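Local coordinates for pheromome Binding Protein (Epiphyas postvittana, PDB 6VQ5), which probably binds hydrophobic odorants such as sex pheromones and carries them to their receptors, at residues E17-E22 with V53-K58; L44-G49 with D106-A111; A88-I93 with H123-A128. All coordinates share one frame; numbering follows the deposited sequence.

Contact 1. Residues E17-E22 with V53-K58; sequences EECKKE and VCMSKK
Cys19 and Cys54 join helix 13-23 to helix 46-58 through a disulfide, their SG atoms 2.0 Å apart and the bridge twisted in the left-handed sense (chi3 -88°). The CA atoms of Cys19 and Cys54 lie 5.9 Å from each other, nearer than any other CA pair between the segments. On one side of the bridge, Met55 sets its CG 3.8 Å from Cys19 SG; on another, the CD methylene of Lys58 lies 3.7 Å from the same sulfur.

Lys58 then passes beyond the disulfide to two acids one helical turn apart. Its chain stays extended as far as CE and bends at the last torsion (chi4 -66°), which brings the ammonium group between the carboxylates. NZ forms salt bridges with Glu18 OE1 at 3.1 Å and with Glu22 OE2 at 2.8 Å. It meets each oxygen from well above the carboxylate plane. Glu22 advances against the direction of Lys58, whereas Glu18 comes in at a slant and also rests its CB 3.7 Å from Lys58 CE. An alanine in place of Lys58 would probably leave these two acids facing each other without their shared positive charge and strip the sulfur of Cys19 of its methylene cover.

Beyond the two segments, Met55 packs on Phe12, Val15 and Leu16, and Cys54 on Leu23. The axes of the two helical segments approach to 9.3 Å and run at 128°, closer to antiparallel than parallel. Cysteine bridges of this kind, tying helices of an all-helical chain together, are characteristic of insect odorant-binding proteins, where three disulfides hold the compact fold.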
loop_
_atom_site.group_PDB
_atom_site.type_symbol
_atom_site.label_atom_id
_atom_site.label_comp_id
_atom_site.label_asym_id
_atom_site.label_seq_id
_atom_site.Cartn_x
_atom_site.Cartn_y
_atom_site.Cartn_z
ATOM N N GLU A 17 -8.524 4.784 10.169
ATOM C CA GLU A 17 -9.586 5.599 10.815
ATOM C C GLU A 17 -9.210 7.078 10.767
ATOM O O GLU A 17 -10.109 7.906 10.527
ATOM C CB GLU A 17 -9.812 5.149 12.255
ATOM C CG GLU A 17 -10.639 3.883 12.376
ATOM C CD GLU A 17 -11.948 3.875 11.607
ATOM O OE1 GLU A 17 -12.839 4.648 11.936
ATOM O OE2 GLU A 17 -12.065 3.109 10.661
ATOM N N GLU A 18 -7.946 7.409 11.019
ATOM C CA GLU A 18 -7.485 8.819 10.971
ATOM C C GLU A 18 -7.690 9.319 9.546
ATOM O O GLU A 18 -8.372 10.343 9.385
ATOM C CB GLU A 18 -6.026 8.964 11.405
ATOM C CG GLU A 18 -5.839 8.890 12.904
ATOM C CD GLU A 18 -4.408 9.100 13.357
ATOM O OE1 GLU A 18 -3.508 9.138 12.502
ATOM O OE2 GLU A 18 -4.197 9.285 14.573
ATOM N N CYS A 19 -7.161 8.586 8.566
ATOM C CA CYS A 19 -7.212 8.955 7.132
ATOM C C CYS A 19 -8.658 9.098 6.677
ATOM O O CYS A 19 -8.922 9.991 5.844
ATOM C CB CYS A 19 -6.445 7.942 6.300
ATOM S SG CYS A 19 -4.666 8.117 6.581
ATOM N N LYS A 20 -9.554 8.272 7.224
ATOM C CA LYS A 20 -10.994 8.256 6.846
ATOM C C LYS A 20 -11.581 9.627 7.223
ATOM O O LYS A 20 -12.285 10.232 6.402
ATOM C CB LYS A 20 -11.710 7.057 7.485
ATOM C CG LYS A 20 -12.932 6.550 6.736
ATOM C CD LYS A 20 -13.978 5.864 7.609
ATOM C CE LYS A 20 -13.429 4.721 8.440
ATOM N NZ LYS A 20 -14.487 4.060 9.245
ATOM N N LYS A 21 -11.261 10.125 8.412
ATOM C CA LYS A 21 -11.780 11.428 8.930
ATOM C C LYS A 21 -11.140 12.630 8.185
ATOM O O LYS A 21 -11.902 13.500 7.651
ATOM C CB LYS A 21 -11.498 11.559 10.425
ATOM C CG LYS A 21 -12.397 10.735 11.337
ATOM C CD LYS A 21 -12.157 11.067 12.803
ATOM C CE LYS A 21 -12.575 9.954 13.741
ATOM N NZ LYS A 21 -12.617 10.418 15.155
ATOM N N GLU A 22 -9.807 12.649 8.101
ATOM C CA GLU A 22 -9.019 13.662 7.348
ATOM C C GLU A 22 -9.526 13.825 5.906
ATOM O O GLU A 22 -9.632 14.990 5.484
ATOM C CB GLU A 22 -7.538 13.289 7.322
ATOM C CG GLU A 22 -6.916 13.264 8.698
ATOM C CD GLU A 22 -5.400 13.224 8.694
ATOM O OE1 GLU A 22 -4.806 13.169 7.587
ATOM O OE2 GLU A 22 -4.816 13.242 9.801
ATOM N N VAL A 53 -1.848 6.862 0.227
ATOM C CA VAL A 53 -0.862 7.966 0.431
ATOM C C VAL A 53 -0.956 8.412 1.892
ATOM O O VAL A 53 0.073 8.379 2.578
ATOM C CB VAL A 53 -1.096 9.130 -0.549
ATOM C CG1 VAL A 53 -0.276 10.362 -0.197
ATOM C CG2 VAL A 53 -0.808 8.678 -1.970
ATOM N N CYS A 54 -2.160 8.776 2.338
ATOM C CA CYS A 54 -2.440 9.248 3.720
ATOM C C CYS A 54 -1.879 8.249 4.739
ATOM O O CYS A 54 -1.186 8.687 5.675
ATOM C CB CYS A 54 -3.929 9.451 3.968
ATOM S SG CYS A 54 -4.262 9.911 5.687
ATOM N N MET A 55 -2.178 6.963 4.569
ATOM C CA MET A 55 -1.768 5.912 5.534
ATOM C C MET A 55 -0.248 5.755 5.472
ATOM O O MET A 55 0.369 5.636 6.550
ATOM C CB MET A 55 -2.457 4.571 5.260
ATOM C CG MET A 55 -3.954 4.564 5.559
ATOM S SD MET A 55 -4.750 3.029 4.956
ATOM C CE MET A 55 -3.926 1.825 5.997
ATOM N N SER A 56 0.321 5.789 4.265
ATOM C CA SER A 56 1.777 5.614 4.004
ATOM C C SER A 56 2.573 6.708 4.737
ATOM O O SER A 56 3.523 6.371 5.464
ATOM C CB SER A 56 2.069 5.578 2.509
ATOM O OG SER A 56 1.514 4.411 1.902
ATOM N N LYS A 57 2.154 7.966 4.603
ATOM C CA LYS A 57 2.758 9.129 5.303
ATOM C C LYS A 57 2.727 8.916 6.821
ATOM O O LYS A 57 3.782 9.068 7.463
ATOM C CB LYS A 57 2.018 10.411 4.917
ATOM C CG LYS A 57 2.441 10.987 3.575
ATOM C CD LYS A 57 1.489 12.018 3.019
ATOM C CE LYS A 57 2.080 12.757 1.836
ATOM N NZ LYS A 57 1.122 13.732 1.264
ATOM N N LYS A 58 1.561 8.576 7.372
ATOM C CA LYS A 58 1.359 8.380 8.829
ATOM C C LYS A 58 2.202 7.212 9.343
ATOM O O LYS A 58 2.566 7.251 10.530
ATOM C CB LYS A 58 -0.118 8.150 9.141
ATOM C CG LYS A 58 -0.985 9.396 9.042
ATOM C CD LYS A 58 -2.438 9.119 9.349
ATOM C CE LYS A 58 -3.295 10.364 9.307
ATOM N NZ LYS A 58 -2.928 11.313 10.374
#

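Contact 2. Residues L44-G49 with D106-A111; sequences LNRDVG and DQCMKA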
loop_
_atom_site.group_PDB
_atom_site.type_symbol
_atom_site.label_atom_id
_atom_site.label_comp_id
_atom_site.label_asym_id
_atom_site.label_seq_id
_atom_site.Cartn_x
_atom_site.Cartn_y
_atom_site.Cartn_z
ATOM N N LEU A 44 -11.736 -0.041 -7.710
ATOM C CA LEU A 44 -10.871 0.869 -6.919
ATOM C C LEU A 44 -10.740 2.206 -7.671
ATOM O O LEU A 44 -10.351 2.193 -8.833
ATOM C CB LEU A 44 -9.513 0.209 -6.681
ATOM C CG LEU A 44 -9.541 -1.144 -5.980
ATOM C CD1 LEU A 44 -8.137 -1.717 -5.885
ATOM C CD2 LEU A 44 -10.163 -1.063 -4.598
ATOM N N ASN A 45 -11.059 3.326 -7.019
ATOM C CA ASN A 45 -11.022 4.679 -7.636
ATOM C C ASN A 45 -9.849 5.455 -7.031
ATOM O O ASN A 45 -9.161 4.915 -6.156
ATOM C CB ASN A 45 -12.358 5.418 -7.493
ATOM C CG ASN A 45 -12.775 5.647 -6.051
ATOM O OD1 ASN A 45 -11.984 5.491 -5.109
ATOM N ND2 ASN A 45 -14.039 5.992 -5.869
ATOM N N ARG A 46 -9.623 6.669 -7.520
ATOM C CA ARG A 46 -8.512 7.558 -7.110
ATOM C C ARG A 46 -8.478 7.681 -5.577
ATOM O O ARG A 46 -7.378 7.615 -4.996
ATOM C CB ARG A 46 -8.702 8.910 -7.796
ATOM C CG ARG A 46 -7.525 9.846 -7.611
ATOM C CD ARG A 46 -7.743 11.166 -8.306
ATOM N NE ARG A 46 -6.640 12.063 -8.008
ATOM C CZ ARG A 46 -6.516 12.787 -6.906
ATOM N NH1 ARG A 46 -7.431 12.740 -5.957
ATOM N NH2 ARG A 46 -5.463 13.566 -6.752
ATOM N N ASP A 47 -9.635 7.850 -4.941
ATOM C CA ASP A 47 -9.728 8.083 -3.476
ATOM C C ASP A 47 -9.051 6.938 -2.722
ATOM O O ASP A 47 -8.484 7.209 -1.662
ATOM C CB ASP A 47 -11.177 8.258 -3.010
ATOM C CG ASP A 47 -11.828 9.552 -3.475
ATOM O OD1 ASP A 47 -11.077 10.526 -3.754
ATOM O OD2 ASP A 47 -13.076 9.569 -3.558
ATOM N N VAL A 48 -9.110 5.701 -3.229
ATOM C CA VAL A 48 -8.430 4.546 -2.575
ATOM C C VAL A 48 -6.929 4.829 -2.613
ATOM O O VAL A 48 -6.228 4.517 -1.621
ATOM C CB VAL A 48 -8.777 3.192 -3.223
ATOM C CG1 VAL A 48 -8.018 2.031 -2.581
ATOM C CG2 VAL A 48 -10.270 2.928 -3.182
ATOM N N GLY A 49 -6.456 5.405 -3.713
ATOM C CA GLY A 49 -5.070 5.898 -3.831
ATOM C C GLY A 49 -4.758 6.939 -2.773
ATOM O O GLY A 49 -3.732 6.800 -2.111
ATOM N N ASP A 106 -0.179 12.129 -10.889
ATOM C CA ASP A 106 -1.129 12.165 -9.754
ATOM C C ASP A 106 -0.620 11.192 -8.688
ATOM O O ASP A 106 -0.598 9.988 -8.963
ATOM C CB ASP A 106 -2.523 11.820 -10.279
ATOM C CG ASP A 106 -3.562 11.637 -9.204
ATOM O OD1 ASP A 106 -3.175 11.411 -8.041
ATOM O OD2 ASP A 106 -4.745 11.711 -9.550
ATOM N N GLN A 107 -0.228 11.688 -7.516
ATOM C CA GLN A 107 0.430 10.863 -6.462
ATOM C C GLN A 107 -0.586 9.910 -5.830
ATOM O O GLN A 107 -0.143 8.901 -5.252
ATOM C CB GLN A 107 1.088 11.737 -5.389
ATOM C CG GLN A 107 2.339 12.469 -5.860
ATOM C CD GLN A 107 2.842 13.385 -4.766
ATOM O OE1 GLN A 107 2.564 13.170 -3.581
ATOM N NE2 GLN A 107 3.585 14.422 -5.144
ATOM N N CYS A 108 -1.886 10.218 -5.928
ATOM C CA CYS A 108 -3.001 9.331 -5.505
ATOM C C CYS A 108 -3.082 8.114 -6.450
ATOM O O CYS A 108 -3.102 6.962 -5.954
ATOM C CB CYS A 108 -4.330 10.083 -5.453
ATOM S SG CYS A 108 -4.509 11.175 -4.013
ATOM N N MET A 109 -3.093 8.354 -7.767
ATOM C CA MET A 109 -3.122 7.292 -8.805
ATOM C C MET A 109 -1.820 6.496 -8.748
ATOM O O MET A 109 -1.896 5.254 -8.823
ATOM C CB MET A 109 -3.340 7.876 -10.202
ATOM C CG MET A 109 -4.774 8.400 -10.411
ATOM S SD MET A 109 -6.086 7.113 -10.219
ATOM C CE MET A 109 -5.604 5.985 -11.526
ATOM N N LYS A 110 -0.686 7.179 -8.558
ATOM C CA LYS A 110 0.649 6.540 -8.429
ATOM C C LYS A 110 0.615 5.502 -7.298
ATOM O O LYS A 110 1.145 4.383 -7.502
ATOM C CB LYS A 110 1.736 7.578 -8.166
ATOM C CG LYS A 110 3.149 7.017 -8.230
ATOM C CD LYS A 110 4.260 8.043 -8.215
ATOM C CE LYS A 110 5.109 7.961 -6.964
ATOM N NZ LYS A 110 6.431 8.601 -7.161
ATOM N N ALA A 111 0.011 5.841 -6.153
ATOM C CA ALA A 111 -0.039 4.967 -4.957
ATOM C C ALA A 111 -0.969 3.778 -5.221
ATOM O O ALA A 111 -0.639 2.640 -4.811
ATOM C CB ALA A 111 -0.471 5.762 -3.750
#
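Beside the Cys50–Cys108 disulfide, which links the starts of helices 46-58 and 107-121, Arg46 reaches over Cys108 to form a salt bridge with Asp106. Cys50, the partner of Cys108, lies just beyond Gly49. With CG anti to the backbone N (chi1 -172°) and an extended chain, Arg46 delivers NE to Asp106 OD2; the modelled 2.5 Å between NE and OD2 is too short to be taken literally. This carboxylate oxygen sits at the guanidinium edge, and the two planes are turned by 49°. Cys108 CB supports one guanidinium face, 3.7 Å from its plane and over its centre.

Asp106 also serves as the N-cap of helix 107-121. While OD2 looks to the arginine, OD1 accepts from Met109 N at 3.1 Å, well above the carboxylate plane, and weakly from Cys108 N. The salt bridge and cap thus use different oxygens of one carboxylate. Disulfide-linked helices of this sort belong to the PBP/GOBP fold, and next to the Cys50–Cys108 bridge the backbones come close: the CA atoms of Gly49 and Cys108 are 4.3 Å apart. With no side chain to intervene, Gly49 CA makes a CA-H...O contact with Cys108 O at 3.1 Å. Farther along, Ala111 CB lies 3.8 Å from Gly49 O, while Met109 SD flanks Arg46 CB at 4.0 Å.

Contact 3. Residues A88-I93 with H123-A128; sequences AKLVAI and HELNWA. Unlike the reference sequence in segment 123-128: Glu124 (reference Lys).
Leu90 presents its forked end to both Leu125 and Trp127, bringing the C-terminal tail of this odorant-binding fold against helix 84-100. The tail is not regular helix here; in some moth relatives the corresponding C-terminal segment can instead fold into a helix inside the ligand cavity at acid pH.

One prong of the fork, Leu90 CD1, stands over a face of the indole. It lies 3.6 Å from the centroid of the five-membered ring and only 12° from the ring normal, a CH-pi contact in which the methyl sits squarely on the flat surface. With CG of Trp127 anti to the backbone N (chi1 -170°) the indole is carried toward the helix, and chi2 of 74° turns a face to Leu90.

The other prong, Leu90 CD2, borders a shallow hollow whose remaining walls are Lys89 CB and Ile93 CD1. Leu125 pushes a single methyl, CD2, into it: 3.7 Å from Lys89 CB, 3.8 Å from Leu90 CD2 and 4.0 Å from Ile93 CD1. Leu90 and Leu125 pass alongside one another, pointing opposite ways, whereas Ile93 meets Leu125 tip to tip. Behind the hollow, Phe118 and Ile122 back both Leu90 and Ile93. Trp127 continues onto His80 and Ala82, near the 2-(2-methoxyethoxy)ethanol site that includes His80 and Ala128, and its NE1 makes a weak hydrogen bond to Ala77 O.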
loop_
_atom_site.group_PDB
_atom_site.type_symbol
_atom_site.label_atom_id
_atom_site.label_comp_id
_atom_site.label_asym_id
_atom_site.label_seq_id
_atom_site.Cartn_x
_atom_site.Cartn_y
_atom_site.Cartn_z
ATOM N N ALA A 88 12.784 -8.511 3.090
ATOM C CA ALA A 88 13.699 -8.063 2.016
ATOM C C ALA A 88 13.055 -8.300 0.644
ATOM O O ALA A 88 13.155 -7.394 -0.199
ATOM C CB ALA A 88 15.028 -8.770 2.139
ATOM N N LYS A 89 12.414 -9.458 0.428
ATOM C CA LYS A 89 11.756 -9.800 -0.865
ATOM C C LYS A 89 10.604 -8.822 -1.119
ATOM O O LYS A 89 10.510 -8.311 -2.248
ATOM C CB LYS A 89 11.201 -11.229 -0.896
ATOM C CG LYS A 89 12.204 -12.367 -0.736
ATOM C CD LYS A 89 13.422 -12.311 -1.653
ATOM C CE LYS A 89 14.641 -11.716 -0.965
ATOM N NZ LYS A 89 15.597 -11.092 -1.912
ATOM N N LEU A 90 9.762 -8.585 -0.106
ATOM C CA LEU A 90 8.597 -7.657 -0.162
ATOM C C LEU A 90 9.046 -6.260 -0.602
ATOM O O LEU A 90 8.430 -5.711 -1.533
ATOM C CB LEU A 90 7.929 -7.577 1.214
ATOM C CG LEU A 90 7.037 -8.753 1.595
ATOM C CD1 LEU A 90 6.433 -8.552 2.976
ATOM C CD2 LEU A 90 5.945 -8.963 0.567
ATOM N N VAL A 91 10.051 -5.694 0.063
ATOM C CA VAL A 91 10.526 -4.303 -0.202
ATOM C C VAL A 91 11.185 -4.281 -1.589
ATOM O O VAL A 91 11.017 -3.269 -2.303
ATOM C CB VAL A 91 11.460 -3.794 0.919
ATOM C CG1 VAL A 91 12.157 -2.489 0.557
ATOM C CG2 VAL A 91 10.724 -3.653 2.246
ATOM N N ALA A 92 11.875 -5.359 -1.977
ATOM C CA ALA A 92 12.452 -5.501 -3.333
ATOM C C ALA A 92 11.326 -5.371 -4.366
ATOM O O ALA A 92 11.464 -4.545 -5.287
ATOM C CB ALA A 92 13.192 -6.805 -3.471
ATOM N N ILE A 93 10.240 -6.129 -4.191
ATOM C CA ILE A 93 9.047 -6.102 -5.089
ATOM C C ILE A 93 8.427 -4.697 -5.060
ATOM O O ILE A 93 8.051 -4.204 -6.142
ATOM C CB ILE A 93 8.043 -7.221 -4.732
ATOM C CG1 ILE A 93 8.433 -8.547 -5.397
ATOM C CG2 ILE A 93 6.615 -6.830 -5.090
ATOM C CD1 ILE A 93 8.154 -9.762 -4.549
ATOM N N HIS A 123 2.653 -12.641 -4.736
ATOM C CA HIS A 123 1.916 -13.934 -4.805
ATOM C C HIS A 123 2.707 -15.068 -4.136
ATOM O O HIS A 123 2.142 -15.739 -3.261
ATOM C CB HIS A 123 1.610 -14.284 -6.268
ATOM C CG HIS A 123 0.918 -15.597 -6.429
ATOM N ND1 HIS A 123 -0.445 -15.744 -6.215
ATOM C CD2 HIS A 123 1.393 -16.820 -6.742
ATOM C CE1 HIS A 123 -0.777 -17.002 -6.399
ATOM N NE2 HIS A 123 0.332 -17.681 -6.719
ATOM N N GLU A 124 3.965 -15.273 -4.531
ATOM C CA GLU A 124 4.751 -16.495 -4.204
ATOM C C GLU A 124 5.427 -16.348 -2.832
ATOM O O GLU A 124 6.441 -17.043 -2.604
ATOM C CB GLU A 124 5.817 -16.771 -5.276
ATOM C CG GLU A 124 5.382 -16.470 -6.706
ATOM C CD GLU A 124 5.920 -15.162 -7.275
ATOM O OE1 GLU A 124 5.753 -14.088 -6.631
ATOM O OE2 GLU A 124 6.523 -15.218 -8.351
ATOM N N LEU A 125 4.890 -15.488 -1.961
ATOM C CA LEU A 125 5.446 -15.150 -0.622
ATOM C C LEU A 125 4.363 -15.399 0.435
ATOM O O LEU A 125 3.205 -14.993 0.216
ATOM C CB LEU A 125 5.888 -13.682 -0.621
ATOM C CG LEU A 125 7.356 -13.396 -0.936
ATOM C CD1 LEU A 125 7.855 -14.192 -2.131
ATOM C CD2 LEU A 125 7.555 -11.909 -1.173
ATOM N N ASN A 126 4.733 -16.036 1.547
ATOM C CA ASN A 126 3.825 -16.280 2.698
ATOM C C ASN A 126 3.786 -15.013 3.562
ATOM O O ASN A 126 4.671 -14.854 4.424
ATOM C CB ASN A 126 4.251 -17.515 3.496
ATOM C CG ASN A 126 3.121 -18.083 4.328
ATOM O OD1 ASN A 126 2.349 -17.342 4.937
ATOM N ND2 ASN A 126 3.014 -19.402 4.351
ATOM N N TRP A 127 2.813 -14.131 3.322
ATOM C CA TRP A 127 2.676 -12.850 4.068
ATOM C C TRP A 127 1.240 -12.309 3.990
ATOM O O TRP A 127 0.728 -12.136 2.869
ATOM C CB TRP A 127 3.692 -11.829 3.557
ATOM C CG TRP A 127 3.761 -10.623 4.437
ATOM C CD1 TRP A 127 4.340 -10.543 5.671
ATOM C CD2 TRP A 127 3.193 -9.328 4.170
ATOM N NE1 TRP A 127 4.195 -9.281 6.182
ATOM C CE2 TRP A 127 3.491 -8.515 5.286
ATOM C CE3 TRP A 127 2.480 -8.775 3.101
ATOM C CZ2 TRP A 127 3.089 -7.181 5.356
ATOM C CZ3 TRP A 127 2.074 -7.459 3.181
ATOM C CH2 TRP A 127 2.376 -6.675 4.295
ATOM N N ALA A 128 0.645 -12.020 5.153
ATOM C CA ALA A 128 -0.752 -11.550 5.318
ATOM C C ALA A 128 -0.804 -10.024 5.172
ATOM O O ALA A 128 -0.580 -9.299 6.149
ATOM C CB ALA A 128 -1.284 -12.009 6.656
#

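In the fold
Contacts 1 and 2 share helix 46-58: its later turns join helix 13-23, and its first turn meets the start of helix 107-121. Their centres are 13 Å apart, and Val53 bridges them by packing its CG2 on Ala111 CB. Contact 3 lies across the centre of the chain, its own centre 24 Å from contact 1 and 22 Å from contact 2, and joins helix 84-100 to the tail after helix 107-121. Along the sequence contacts 1 and 2 interleave, as do contacts 2 and 3, while contact 3 begins after contact 1 has closed. Contacts 1 and 2 each hold a disulfide cysteine and a salt bridge, whereas contact 3, across its two segments, is apolar packing alone.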